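Local coordinates for protein TRAP dicarboxylate transporter-DctP subunit (Desulfovibrio desulfuricans subsp. desulfuricans, PDB 4NHB) that binds sn-glycerol-3-phosphate as the periplasmic solute-binding subunit of a TRAP transporter, and probably hands it to the membrane partner for uptake, at residues A[65-69]-A[70-74]; A[98-101]-A[102-105]; A[119-123]-A[124-128]; A[251-254]-A[255-259]; A[271-274]-A[275-279]. One frame throughout, in Å; residues are numbered along the deposited sequence.

Interaction 1 (A[65-69]-A[70-74])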
loop_
_atom_site.group_PDB
_atom_site.type_symbol
_atom_site.label_atom_id
_atom_site.label_comp_id
_atom_site.label_asym_id
_atom_site.label_seq_id
_atom_site.Cartn_x
_atom_site.Cartn_y
_atom_site.Cartn_z
ATOM N N GLN A 65 -10.565 10.282 14.799
ATOM C CA GLN A 65 -11.652 10.180 13.848
ATOM C C GLN A 65 -11.131 9.728 12.508
ATOM O O GLN A 65 -10.284 10.397 11.911
ATOM C CB GLN A 65 -12.374 11.525 13.699
ATOM C CG GLN A 65 -13.195 11.858 14.958
ATOM C CD GLN A 65 -13.789 13.257 14.945
ATOM O OE1 GLN A 65 -13.960 13.861 13.898
ATOM N NE2 GLN A 65 -14.080 13.780 16.124
ATOM N N VAL A 66 -11.694 8.627 12.021
ATOM C CA VAL A 66 -11.204 7.946 10.842
ATOM C C VAL A 66 -12.085 8.259 9.659
ATOM O O VAL A 66 -13.292 8.069 9.717
ATOM C CB VAL A 66 -11.164 6.430 11.077
ATOM C CG1 VAL A 66 -10.842 5.712 9.777
ATOM C CG2 VAL A 66 -10.159 6.134 12.183
ATOM N N PHE A 67 -11.469 8.784 8.600
ATOM C CA PHE A 67 -12.162 9.090 7.345
ATOM C C PHE A 67 -11.650 8.268 6.175
ATOM O O PHE A 67 -10.805 8.723 5.406
ATOM C CB PHE A 67 -11.975 10.564 7.006
ATOM C CG PHE A 67 -12.504 11.513 8.077
ATOM C CD1 PHE A 67 -11.712 11.884 9.150
ATOM C CD2 PHE A 67 -13.797 12.015 7.997
ATOM C CE1 PHE A 67 -12.193 12.727 10.102
ATOM C CE2 PHE A 67 -14.273 12.870 8.936
ATOM C CZ PHE A 67 -13.495 13.237 9.987
ATOM N N PRO A 68 -12.143 7.037 6.031
ATOM C CA PRO A 68 -11.605 6.173 4.980
ATOM C C PRO A 68 -12.202 6.423 3.616
ATOM O O PRO A 68 -13.013 7.327 3.421
ATOM C CB PRO A 68 -12.077 4.787 5.432
ATOM C CG PRO A 68 -13.357 5.055 6.020
ATOM C CD PRO A 68 -13.323 6.428 6.647
ATOM N N ASN A 69 -11.798 5.589 2.668
ATOM C CA ASN A 69 -12.427 5.551 1.350
ATOM C C ASN A 69 -12.454 6.945 0.664
ATOM O O ASN A 69 -13.446 7.361 0.047
ATOM C CB ASN A 69 -13.822 4.942 1.497
ATOM C CG ASN A 69 -14.329 4.368 0.199
ATOM O OD1 ASN A 69 -13.545 4.037 -0.698
ATOM N ND2 ASN A 69 -15.642 4.311 0.061
ATOM N N SER A 70 -11.349 7.677 0.798
ATOM C CA SER A 70 -11.218 8.990 0.204
ATOM C C SER A 70 -12.328 9.983 0.629
ATOM O O SER A 70 -12.579 10.965 -0.044
ATOM C CB SER A 70 -11.137 8.859 -1.323
ATOM O OG SER A 70 -9.921 8.221 -1.689
ATOM N N GLN A 71 -12.943 9.751 1.780
ATOM C CA GLN A 71 -13.912 10.712 2.347
ATOM C C GLN A 71 -13.410 12.145 2.513
ATOM O O GLN A 71 -14.205 13.078 2.456
ATOM C CB GLN A 71 -14.449 10.227 3.675
ATOM C CG GLN A 71 -15.619 9.278 3.543
ATOM C CD GLN A 71 -15.953 8.611 4.858
ATOM O OE1 GLN A 71 -15.779 9.195 5.931
ATOM N NE2 GLN A 71 -16.420 7.368 4.786
ATOM N N LEU A 72 -12.126 12.344 2.749
ATOM C CA LEU A 72 -11.602 13.722 2.861
ATOM C C LEU A 72 -10.779 14.048 1.655
ATOM O O LEU A 72 -9.803 14.796 1.739
ATOM C CB LEU A 72 -10.769 13.909 4.133
ATOM C CG LEU A 72 -11.609 13.880 5.422
ATOM C CD1 LEU A 72 -10.758 14.037 6.654
ATOM C CD2 LEU A 72 -12.653 14.971 5.356
ATOM N N GLY A 73 -11.137 13.439 0.533
ATOM C CA GLY A 73 -10.343 13.570 -0.681
ATOM C C GLY A 73 -9.491 12.347 -1.041
ATOM O O GLY A 73 -9.300 11.409 -0.254
ATOM N N LYS A 74 -8.972 12.357 -2.255
ATOM C CA LYS A 74 -8.102 11.293 -2.716
ATOM C C LYS A 74 -6.669 11.580 -2.228
ATOM O O LYS A 74 -6.440 12.610 -1.606
ATOM C CB LYS A 74 -8.132 11.209 -4.235
ATOM C CG LYS A 74 -9.494 10.878 -4.828
ATOM C CD LYS A 74 -9.372 10.536 -6.310
ATOM C CE LYS A 74 -10.712 10.666 -7.054
ATOM N NZ LYS A 74 -11.217 12.078 -7.087
HETATM O O HOH W 1 -15.729 8.457 8.574
HETATM O O HOH W 2 -17.180 5.729 2.807
#
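The side-chain amide of Gln71 is gripped at both ends by water, its OE1 accepting a hydrogen bond from water 1 at 2.7 Å and its NE2 donating one to water 2 at 2.7 Å. Water 1 also donates to Val66 O, so the amide oxygen is tied to the end of strand 63-67; water 2 has a second, weak partner in Asn69 ND2. These bonds favour one rotation of the amide at a type I' beta turn, Pro68 to Gln71, where the parallel strand leaves the sheet. The turn is closed by Gln71 N to Pro68 O, 2.9 Å. A type I turn, Ser70 to Gly73, follows and leads into helix 75-84, beginning the beta-alpha-beta crossover from strand 63-67 to strand 89-92. Gln71 runs alongside Pro68, its NE2 3.7 Å from Pro68 CD. Asn69 lies near the ligand site, its side chain about 6 Å from that of Lys37. Phe67 and Leu72 form the apolar half of the contact, and Leu72 also touches Ala34 of the neighbouring strand. Leu72 CD1 sits over one ring face as a CH-pi contact, 3.7 Å from the centroid, displaced toward the rim and 3.4 Å from Phe67 CG.

Interaction 2 (A[98-101]-A[102-105]); sequences ALHP and AMAM
His100 and Met103 set their side chains at about a right angle, and the methionine meets the imidazole at its edge. Met103 SD lies in the ring plane, 5.0 Å from the His100 centroid, a sulfur-aromatic contact made at the CD2 side; Met103 CG comes closer, 3.7 Å from His100 CD2. With chi1 at 180°, the His100 ring stands anti to its own backbone N and beside the carbonyl carbon, which carries it over the start of the following turn. There one ring face covers Ala102 N, and Ala102 CB reaches 3.6 Å from His100 NE2. Met103 bends at chi2 and chi3, its CG passing 3.3 Å from His100 O. That same oxygen accepts Met103 N at 2.9 Å, and Pro101 O accepts Ala104 N at 3.0 Å. The buried imidazole is held from beyond the turn: NE2 is hydrogen-bonded to Ile130 O, and ND1 weakly to Lys137 NZ, while Phe134 packs on both His100 and Met103. Successive i to i+3 backbone bonds are typical of a tight 3-10-like turn, here in the loop between strand 89-92 and helix 115-122 that also carries the ligand-binding residues Thr94, Gln95 and Glu107.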
loop_
_atom_site.group_PDB
_atom_site.type_symbol
_atom_site.label_atom_id
_atom_site.label_comp_id
_atom_site.label_asym_id
_atom_site.label_seq_id
_atom_site.Cartn_x
_atom_site.Cartn_y
_atom_site.Cartn_z
ATOM N N ALA A 98 6.141 10.770 -4.324
ATOM C CA ALA A 98 6.135 12.074 -4.994
ATOM C C ALA A 98 7.007 13.063 -4.265
ATOM O O ALA A 98 7.511 14.026 -4.861
ATOM C CB ALA A 98 4.701 12.656 -5.073
ATOM N N LEU A 99 7.121 12.845 -2.960
ATOM C CA LEU A 99 7.903 13.673 -2.063
ATOM C C LEU A 99 9.293 13.148 -1.760
ATOM O O LEU A 99 10.117 13.869 -1.199
ATOM C CB LEU A 99 7.186 13.749 -0.743
ATOM C CG LEU A 99 5.688 14.036 -0.842
ATOM C CD1 LEU A 99 5.068 13.941 0.514
ATOM C CD2 LEU A 99 5.493 15.391 -1.425
ATOM N N HIS A 100 9.537 11.879 -2.065
ATOM C CA HIS A 100 10.773 11.234 -1.646
ATOM C C HIS A 100 10.882 9.940 -2.408
ATOM O O HIS A 100 10.240 8.934 -2.064
ATOM C CB HIS A 100 10.788 11.024 -0.128
ATOM C CG HIS A 100 12.022 10.355 0.387
ATOM N ND1 HIS A 100 13.284 10.871 0.194
ATOM C CD2 HIS A 100 12.188 9.213 1.097
ATOM C CE1 HIS A 100 14.173 10.081 0.763
ATOM N NE2 HIS A 100 13.534 9.068 1.320
ATOM N N PRO A 101 11.652 9.965 -3.493
ATOM C CA PRO A 101 11.709 8.804 -4.385
ATOM C C PRO A 101 11.933 7.461 -3.691
ATOM O O PRO A 101 11.393 6.477 -4.180
ATOM C CB PRO A 101 12.856 9.164 -5.328
ATOM C CG PRO A 101 12.722 10.673 -5.458
ATOM C CD PRO A 101 12.236 11.169 -4.120
ATOM N N ALA A 102 12.682 7.411 -2.600
ATOM C CA ALA A 102 13.020 6.139 -2.006
ATOM C C ALA A 102 11.750 5.430 -1.499
ATOM O O ALA A 102 11.706 4.187 -1.463
ATOM C CB ALA A 102 14.021 6.301 -0.865
ATOM N N MET A 103 10.726 6.209 -1.146
ATOM C CA MET A 103 9.456 5.615 -0.659
ATOM C C MET A 103 8.894 4.624 -1.657
ATOM O O MET A 103 8.226 3.649 -1.271
ATOM C CB MET A 103 8.433 6.692 -0.348
ATOM C CG MET A 103 8.854 7.681 0.702
ATOM S SD MET A 103 9.272 6.905 2.258
ATOM C CE MET A 103 7.855 7.230 3.287
ATOM N N ALA A 104 9.143 4.866 -2.947
ATOM C CA ALA A 104 8.708 3.924 -3.986
ATOM C C ALA A 104 9.235 2.532 -3.714
ATOM O O ALA A 104 8.577 1.553 -4.012
ATOM C CB ALA A 104 9.163 4.378 -5.363
ATOM N N MET A 105 10.432 2.447 -3.151
ATOM C CA MET A 105 11.065 1.152 -2.927
ATOM C C MET A 105 10.402 0.274 -1.850
ATOM O O MET A 105 10.735 -0.901 -1.761
ATOM C CB MET A 105 12.553 1.340 -2.649
ATOM C CG MET A 105 13.280 1.985 -3.835
ATOM S SD MET A 105 15.091 1.906 -3.746
ATOM C CE MET A 105 15.364 0.279 -4.350
#

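Interaction 3 (A[119-123]-A[124-128])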
loop_
_atom_site.group_PDB
_atom_site.type_symbol
_atom_site.label_atom_id
_atom_site.label_comp_id
_atom_site.label_asym_id
_atom_site.label_seq_id
_atom_site.Cartn_x
_atom_site.Cartn_y
_atom_site.Cartn_z
ATOM N N ARG A 119 8.148 -8.461 6.100
ATOM C CA ARG A 119 7.999 -7.919 7.461
ATOM C C ARG A 119 9.340 -7.750 8.182
ATOM O O ARG A 119 9.521 -6.766 8.886
ATOM C CB ARG A 119 7.053 -8.793 8.314
ATOM C CG ARG A 119 6.766 -8.185 9.690
ATOM C CD ARG A 119 6.025 -9.132 10.603
ATOM N NE ARG A 119 5.490 -8.401 11.748
ATOM C CZ ARG A 119 4.538 -8.856 12.570
ATOM N NH1 ARG A 119 4.130 -8.096 13.564
ATOM N NH2 ARG A 119 4.016 -10.052 12.423
ATOM N N ARG A 120 10.244 -8.730 8.070
ATOM C CA ARG A 120 11.591 -8.558 8.577
ATOM C C ARG A 120 12.223 -7.282 8.025
ATOM O O ARG A 120 12.782 -6.495 8.773
ATOM C CB ARG A 120 12.475 -9.761 8.262
ATOM C CG ARG A 120 12.054 -11.021 8.984
ATOM C CD ARG A 120 13.092 -12.138 8.872
ATOM N NE ARG A 120 13.321 -12.661 7.516
ATOM C CZ ARG A 120 12.579 -13.591 6.915
ATOM N NH1 ARG A 120 11.520 -14.113 7.519
ATOM N NH2 ARG A 120 12.894 -14.001 5.705
ATOM N N ALA A 121 12.133 -7.062 6.722
ATOM C CA ALA A 121 12.748 -5.873 6.122
ATOM C C ALA A 121 12.062 -4.601 6.591
ATOM O O ALA A 121 12.702 -3.585 6.876
ATOM C CB ALA A 121 12.704 -5.945 4.583
ATOM N N MET A 122 10.745 -4.635 6.655
ATOM C CA MET A 122 10.014 -3.422 6.940
ATOM C C MET A 122 10.100 -3.023 8.423
ATOM O O MET A 122 9.882 -1.865 8.769
ATOM C CB MET A 122 8.559 -3.571 6.528
ATOM C CG MET A 122 8.361 -3.641 5.029
ATOM S SD MET A 122 8.796 -2.089 4.248
ATOM C CE MET A 122 9.612 -2.664 2.773
ATOM N N GLU A 123 10.430 -3.969 9.293
ATOM C CA GLU A 123 10.606 -3.664 10.709
ATOM C C GLU A 123 12.088 -3.533 11.033
ATOM O O GLU A 123 12.488 -3.430 12.212
ATOM C CB GLU A 123 9.977 -4.772 11.578
ATOM C CG GLU A 123 8.456 -4.791 11.509
ATOM C CD GLU A 123 7.814 -5.903 12.346
ATOM O OE1 GLU A 123 8.543 -6.786 12.899
ATOM O OE2 GLU A 123 6.573 -5.881 12.442
ATOM N N GLY A 124 12.906 -3.578 9.983
ATOM C CA GLY A 124 14.342 -3.628 10.125
ATOM C C GLY A 124 14.984 -2.494 9.358
ATOM O O GLY A 124 14.415 -1.390 9.215
ATOM N N LYS A 125 16.160 -2.778 8.830
ATOM C CA LYS A 125 17.032 -1.755 8.288
ATOM C C LYS A 125 16.493 -1.213 6.951
ATOM O O LYS A 125 16.782 -0.085 6.577
ATOM C CB LYS A 125 18.440 -2.333 8.089
ATOM C CG LYS A 125 19.524 -1.300 7.762
ATOM C CD LYS A 125 19.892 -0.422 8.980
ATOM C CE LYS A 125 21.013 0.590 8.656
ATOM N NZ LYS A 125 22.068 -0.006 7.793
ATOM N N THR A 126 15.738 -2.029 6.223
ATOM C CA THR A 126 15.263 -1.614 4.898
ATOM C C THR A 126 14.362 -0.369 5.024
ATOM O O THR A 126 14.508 0.611 4.290
ATOM C CB THR A 126 14.488 -2.713 4.202
ATOM O OG1 THR A 126 15.298 -3.893 4.094
ATOM C CG2 THR A 126 14.090 -2.252 2.806
ATOM N N PHE A 127 13.422 -0.431 5.962
ATOM C CA PHE A 127 12.545 0.698 6.238
ATOM C C PHE A 127 13.315 1.920 6.695
ATOM O O PHE A 127 13.025 3.042 6.288
ATOM C CB PHE A 127 11.566 0.314 7.340
ATOM C CG PHE A 127 10.616 1.424 7.728
ATOM C CD1 PHE A 127 9.407 1.553 7.097
ATOM C CD2 PHE A 127 10.929 2.313 8.757
ATOM C CE1 PHE A 127 8.536 2.553 7.463
ATOM C CE2 PHE A 127 10.056 3.324 9.108
ATOM C CZ PHE A 127 8.872 3.438 8.471
ATOM N N ASP A 128 14.278 1.709 7.586
ATOM C CA ASP A 128 15.104 2.817 8.062
ATOM C C ASP A 128 15.817 3.506 6.898
ATOM O O ASP A 128 15.788 4.731 6.804
ATOM C CB ASP A 128 16.146 2.332 9.077
ATOM C CG ASP A 128 15.536 1.945 10.411
ATOM O OD1 ASP A 128 14.316 2.094 10.595
ATOM O OD2 ASP A 128 16.289 1.469 11.283
#
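Ala121 and Thr126 pack closely where helix 115-122 gives way to helix 125-131: Thr126 OG1 lies 3.3 Å from Ala121 CB, and Thr126 CB 3.3 Å from Ala121 O. The hydroxyl finds its polar partner in Ser326 OG. Ala121 O is shared by two backbone donors, Gly124 N at 3.1 Å and, more weakly, Phe127 N at 3.4 Å; the first stands far above the carbonyl plane, 72° out of it. Close by, Phe127 CB comes within 3.1 Å of Met122 O. The ring then leads away, because chi1 of 179° sets CG anti to the backbone N. This is a short break between two consecutive helices, with Glu123 the first residue to leave helical angles and Gly124 the N-cap of the second. At this glycine the backbone passes close by, Gly124 N 3.2 Å from Arg120 O without a bond. On the buried side Met122 rests on Leu106, Phe112 and Trp270. The opposite character appears at exposed Glu123, whose extended chain reaches back along helix 115-122 to a salt bridge with Arg119: NE to OE2 is 2.8 Å and nearly straight at 174°. The carboxylate oxygen lies in the guanidinium plane, while Arg119 NH1 pairs with Asp267 of helix 252-286.

Interaction 4 (A[251-254]-A[255-259])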
loop_
_atom_site.group_PDB
_atom_site.type_symbol
_atom_site.label_atom_id
_atom_site.label_comp_id
_atom_site.label_asym_id
_atom_site.label_seq_id
_atom_site.Cartn_x
_atom_site.Cartn_y
_atom_site.Cartn_z
ATOM N N PRO A 251 3.784 15.941 24.311
ATOM C CA PRO A 251 4.736 15.449 25.313
ATOM C C PRO A 251 5.434 14.154 24.869
ATOM O O PRO A 251 4.842 13.371 24.107
ATOM C CB PRO A 251 3.848 15.183 26.532
ATOM C CG PRO A 251 2.611 15.984 26.294
ATOM C CD PRO A 251 2.408 15.995 24.835
ATOM N N GLU A 252 6.670 13.932 25.318
ATOM C CA GLU A 252 7.399 12.715 24.928
ATOM C C GLU A 252 6.581 11.470 25.272
ATOM O O GLU A 252 6.665 10.450 24.580
ATOM C CB GLU A 252 8.778 12.633 25.582
ATOM C CG GLU A 252 9.942 13.060 24.663
ATOM C CD GLU A 252 10.191 12.096 23.486
ATOM O OE1 GLU A 252 10.295 10.863 23.699
ATOM O OE2 GLU A 252 10.296 12.585 22.341
ATOM N N GLN A 253 5.777 11.562 26.329
ATOM C CA GLN A 253 4.909 10.450 26.709
ATOM C C GLN A 253 3.835 10.192 25.656
ATOM O O GLN A 253 3.518 9.046 25.340
ATOM C CB GLN A 253 4.224 10.746 28.035
ATOM C CG GLN A 253 3.369 9.585 28.589
ATOM C CD GLN A 253 2.502 9.995 29.795
ATOM O OE1 GLN A 253 1.975 11.106 29.848
ATOM N NE2 GLN A 253 2.363 9.092 30.762
ATOM N N ASP A 254 3.247 11.264 25.135
ATOM C CA ASP A 254 2.139 11.129 24.202
ATOM C C ASP A 254 2.681 10.600 22.897
ATOM O O ASP A 254 2.040 9.791 22.232
ATOM C CB ASP A 254 1.414 12.468 24.018
ATOM C CG ASP A 254 0.756 12.970 25.316
ATOM O OD1 ASP A 254 1.346 12.781 26.409
ATOM O OD2 ASP A 254 -0.357 13.537 25.248
ATOM N N GLN A 255 3.880 11.046 22.538
ATOM C CA GLN A 255 4.522 10.566 21.338
ATOM C C GLN A 255 4.663 9.051 21.430
ATOM O O GLN A 255 4.504 8.360 20.431
ATOM C CB GLN A 255 5.880 11.235 21.148
ATOM C CG GLN A 255 5.749 12.719 20.830
ATOM C CD GLN A 255 7.074 13.459 20.759
ATOM O OE1 GLN A 255 8.079 12.960 20.234
ATOM N NE2 GLN A 255 7.072 14.677 21.278
ATOM N N LYS A 256 4.941 8.549 22.637
ATOM C CA LYS A 256 5.200 7.123 22.842
ATOM C C LYS A 256 3.941 6.314 22.644
ATOM O O LYS A 256 3.958 5.301 21.965
ATOM C CB LYS A 256 5.748 6.857 24.242
ATOM C CG LYS A 256 7.073 7.497 24.511
ATOM C CD LYS A 256 8.230 6.782 23.860
ATOM C CE LYS A 256 9.547 7.361 24.357
ATOM N NZ LYS A 256 9.663 7.268 25.839
ATOM N N TRP A 257 2.843 6.774 23.223
ATOM C CA TRP A 257 1.562 6.117 23.005
ATOM C C TRP A 257 1.140 6.037 21.522
ATOM O O TRP A 257 0.566 5.038 21.105
ATOM C CB TRP A 257 0.470 6.862 23.710
ATOM C CG TRP A 257 0.586 6.945 25.169
ATOM C CD1 TRP A 257 1.246 6.093 25.986
ATOM C CD2 TRP A 257 0.005 7.948 26.001
ATOM N NE1 TRP A 257 1.119 6.505 27.296
ATOM C CE2 TRP A 257 0.355 7.642 27.327
ATOM C CE3 TRP A 257 -0.778 9.079 25.750
ATOM C CZ2 TRP A 257 -0.051 8.425 28.404
ATOM C CZ3 TRP A 257 -1.182 9.853 26.812
ATOM C CH2 TRP A 257 -0.820 9.522 28.128
ATOM N N ILE A 258 1.358 7.124 20.783
ATOM C CA ILE A 258 1.084 7.166 19.334
ATOM C C ILE A 258 1.917 6.088 18.633
ATOM O O ILE A 258 1.394 5.274 17.871
ATOM C CB ILE A 258 1.412 8.550 18.748
ATOM C CG1 ILE A 258 0.339 9.554 19.145
ATOM C CG2 ILE A 258 1.484 8.504 17.227
ATOM C CD1 ILE A 258 0.617 10.953 18.655
ATOM N N GLU A 259 3.218 6.091 18.915
ATOM C CA GLU A 259 4.159 5.120 18.382
ATOM C C GLU A 259 3.808 3.663 18.722
ATOM O O GLU A 259 3.907 2.776 17.878
ATOM C CB GLU A 259 5.553 5.430 18.921
ATOM C CG GLU A 259 6.281 6.579 18.218
ATOM C CD GLU A 259 7.432 7.098 19.079
ATOM O OE1 GLU A 259 8.255 7.863 18.557
ATOM O OE2 GLU A 259 7.525 6.710 20.275
#
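Residues 251-254 and 255-259 form the first turns of helix 252-286, with Pro251 at the N-cap. Gln255 N donates to Pro251 O at 3.0 Å, and the i to i+4 pattern continues through Lys256 N to Glu252 O, Trp257 N to Gln253 O and Ile258 N to Asp254 O. Lys256 N has a second, weak bond to Gln253 O, so its proton is shared between two carbonyls in this first turn. Gln253 O also stands over one face of the Trp257 indole, offset toward the rim.

The side chain of Gln253 crosses that indole. Its CG is anti to the backbone N, chi1 -175°, and the extended chain brings CD to 3.3 Å from Trp257 CZ2, the amide tilted 34° from the ring. Asp254, the next residue, runs beside Trp257, OD1 3.9 Å from CZ3, while Asp254 OD2 takes a salt bridge from Lys61 and a hydrogen bond from Tyr62. Trp257, on Leu54 and Leu57, and Ile258, on Phe50 and Leu54, pack this start of the long helix on helix 42-57. In this family 7 solute-binding fold the contact joins the two helices well away from the ligand.

Polar groups meet on the other side of the turn, where Glu252 and Lys256 are exposed. Glu252 OE2 and Gln255 OE1 approach to 3.1 Å as two acceptors, a contact without a bond, with the carboxylate and amide planes 70° apart; Gln255 NE2 instead donates to Leu250 O. Glu252 OE1 touches Lys256 CE at 3.6 Å but remains 4.2 Å from Lys256 NZ, beyond salt-bridge range.

Interaction 5 (A[271-274]-A[275-279])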
loop_
_atom_site.group_PDB
_atom_site.type_symbol
_atom_site.label_atom_id
_atom_site.label_comp_id
_atom_site.label_asym_id
_atom_site.label_seq_id
_atom_site.Cartn_x
_atom_site.Cartn_y
_atom_site.Cartn_z
ATOM N N ALA A 271 -0.458 -9.751 10.616
ATOM C CA ALA A 271 -0.976 -11.047 11.031
ATOM C C ALA A 271 -2.320 -11.426 10.432
ATOM O O ALA A 271 -2.709 -12.569 10.587
ATOM C CB ALA A 271 -1.028 -11.132 12.550
ATOM N N MET A 272 -3.030 -10.522 9.737
ATOM C CA MET A 272 -4.322 -10.902 9.179
ATOM C C MET A 272 -4.389 -11.051 7.662
ATOM O O MET A 272 -5.330 -11.605 7.160
ATOM C CB MET A 272 -5.415 -9.931 9.607
ATOM C CG MET A 272 -5.229 -8.539 9.141
ATOM S SD MET A 272 -6.496 -7.441 9.801
ATOM C CE MET A 272 -6.077 -7.293 11.522
ATOM N N VAL A 273 -3.394 -10.577 6.938
ATOM C CA VAL A 273 -3.484 -10.546 5.493
ATOM C C VAL A 273 -3.381 -11.946 4.900
ATOM O O VAL A 273 -4.159 -12.304 4.061
ATOM C CB VAL A 273 -2.405 -9.629 4.892
ATOM C CG1 VAL A 273 -2.319 -9.830 3.380
ATOM C CG2 VAL A 273 -2.722 -8.208 5.211
ATOM N N ALA A 274 -2.428 -12.753 5.357
ATOM C CA ALA A 274 -2.306 -14.121 4.844
ATOM C C ALA A 274 -3.618 -14.920 4.918
ATOM O O ALA A 274 -4.024 -15.526 3.932
ATOM C CB ALA A 274 -1.234 -14.862 5.585
ATOM N N ASP A 275 -4.245 -14.934 6.089
ATOM C CA ASP A 275 -5.496 -15.678 6.300
ATOM C C ASP A 275 -6.570 -15.141 5.392
ATOM O O ASP A 275 -7.382 -15.884 4.858
ATOM C CB ASP A 275 -5.988 -15.539 7.728
ATOM C CG ASP A 275 -5.148 -16.340 8.717
ATOM O OD1 ASP A 275 -4.502 -17.329 8.296
ATOM O OD2 ASP A 275 -5.130 -15.963 9.909
ATOM N N GLY A 276 -6.596 -13.822 5.252
ATOM C CA GLY A 276 -7.616 -13.182 4.436
ATOM C C GLY A 276 -7.477 -13.487 2.957
ATOM O O GLY A 276 -8.462 -13.630 2.241
ATOM N N ASP A 277 -6.247 -13.585 2.489
ATOM C CA ASP A 277 -6.022 -13.906 1.078
ATOM C C ASP A 277 -6.472 -15.332 0.767
ATOM O O ASP A 277 -6.920 -15.597 -0.333
ATOM C CB ASP A 277 -4.549 -13.722 0.713
ATOM C CG ASP A 277 -4.212 -12.301 0.340
ATOM O OD1 ASP A 277 -5.019 -11.375 0.570
ATOM O OD2 ASP A 277 -3.122 -12.074 -0.188
ATOM N N GLU A 278 -6.371 -16.246 1.740
ATOM C CA GLU A 278 -6.850 -17.624 1.562
ATOM C C GLU A 278 -8.354 -17.614 1.367
ATOM O O GLU A 278 -8.879 -18.243 0.448
ATOM C CB GLU A 278 -6.517 -18.520 2.769
ATOM C CG GLU A 278 -4.998 -18.686 3.076
ATOM C CD GLU A 278 -4.723 -19.412 4.420
ATOM O OE1 GLU A 278 -5.680 -19.697 5.163
ATOM O OE2 GLU A 278 -3.552 -19.725 4.720
ATOM N N LYS A 279 -9.039 -16.868 2.226
ATOM C CA LYS A 279 -10.488 -16.807 2.179
ATOM C C LYS A 279 -10.925 -16.109 0.908
ATOM O O LYS A 279 -11.929 -16.517 0.308
ATOM C CB LYS A 279 -11.066 -16.084 3.400
ATOM C CG LYS A 279 -10.679 -16.658 4.755
ATOM C CD LYS A 279 -11.555 -16.116 5.866
ATOM C CE LYS A 279 -11.248 -16.780 7.208
ATOM N NZ LYS A 279 -11.291 -18.284 7.159
HETATM O O HOH W 3 -2.897 -14.365 8.330
#
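Val273 and Asp277 come side by side through their first torsions: Val273 CG1 is anti to the backbone N (chi1 168°), whereas Asp277 CG is anti to its carbonyl carbon (chi1 -85°). Both side chains point the same way, and Val273 CG1 lies 4.2 Å from Asp277 OD1, a loose meeting of a methyl and a carboxylate one helical turn apart. The carboxylate also leans back over the backbone, with Asp277 OD1 3.7 Å from Val273 O. Glu278, extended beyond CG, lays its CG against Ala274 O at 3.4 Å.

The backbone carries most of the contact. Asp277 N gives a bond of 2.9 Å to Val273 O, while Gly276 N to Met272 O and Glu278 N to Ala274 O are longer, each donor tilted 22° from the carbonyl plane. This is the middle of the long helix 252-286. One turn is opened by solvent: water 3 donates to Ala271 O at 2.9 Å and accepts from Asp275 N at 2.7 Å, standing in for the usual direct i to i+4 bond.

The side chain of Asp277 lies about 9 Å from that of the ligand-binding Arg151. Because water 3 satisfies both Ala271 O and Asp275 N, the helix is hydrated at this turn without leaving either polar atom unpaired.

How the interactions relate
All five contacts are local turns or helix segments of one family 7 solute-binding fold, and they come along the chain in numerical order. Interaction 1 ends strand 63-67 of the mixed sheet; interaction 2 lies in the loop after strand 89-92, and interaction 3 between the helices that follow, their centres 16 Å apart. Interactions 4 and 5 share helix 252-286, yet lie 31 Å apart, centre to centre. Interaction 5 comes within about 5 Å of interaction 3 between nearest atoms, and the same helix touches interaction 3 directly through Asp267 and Trp270. Side chains of interactions 1 and 2 lie about 9 Å from the ligand; all five belong to the scaffold around the pocket, contributing no pocket residue.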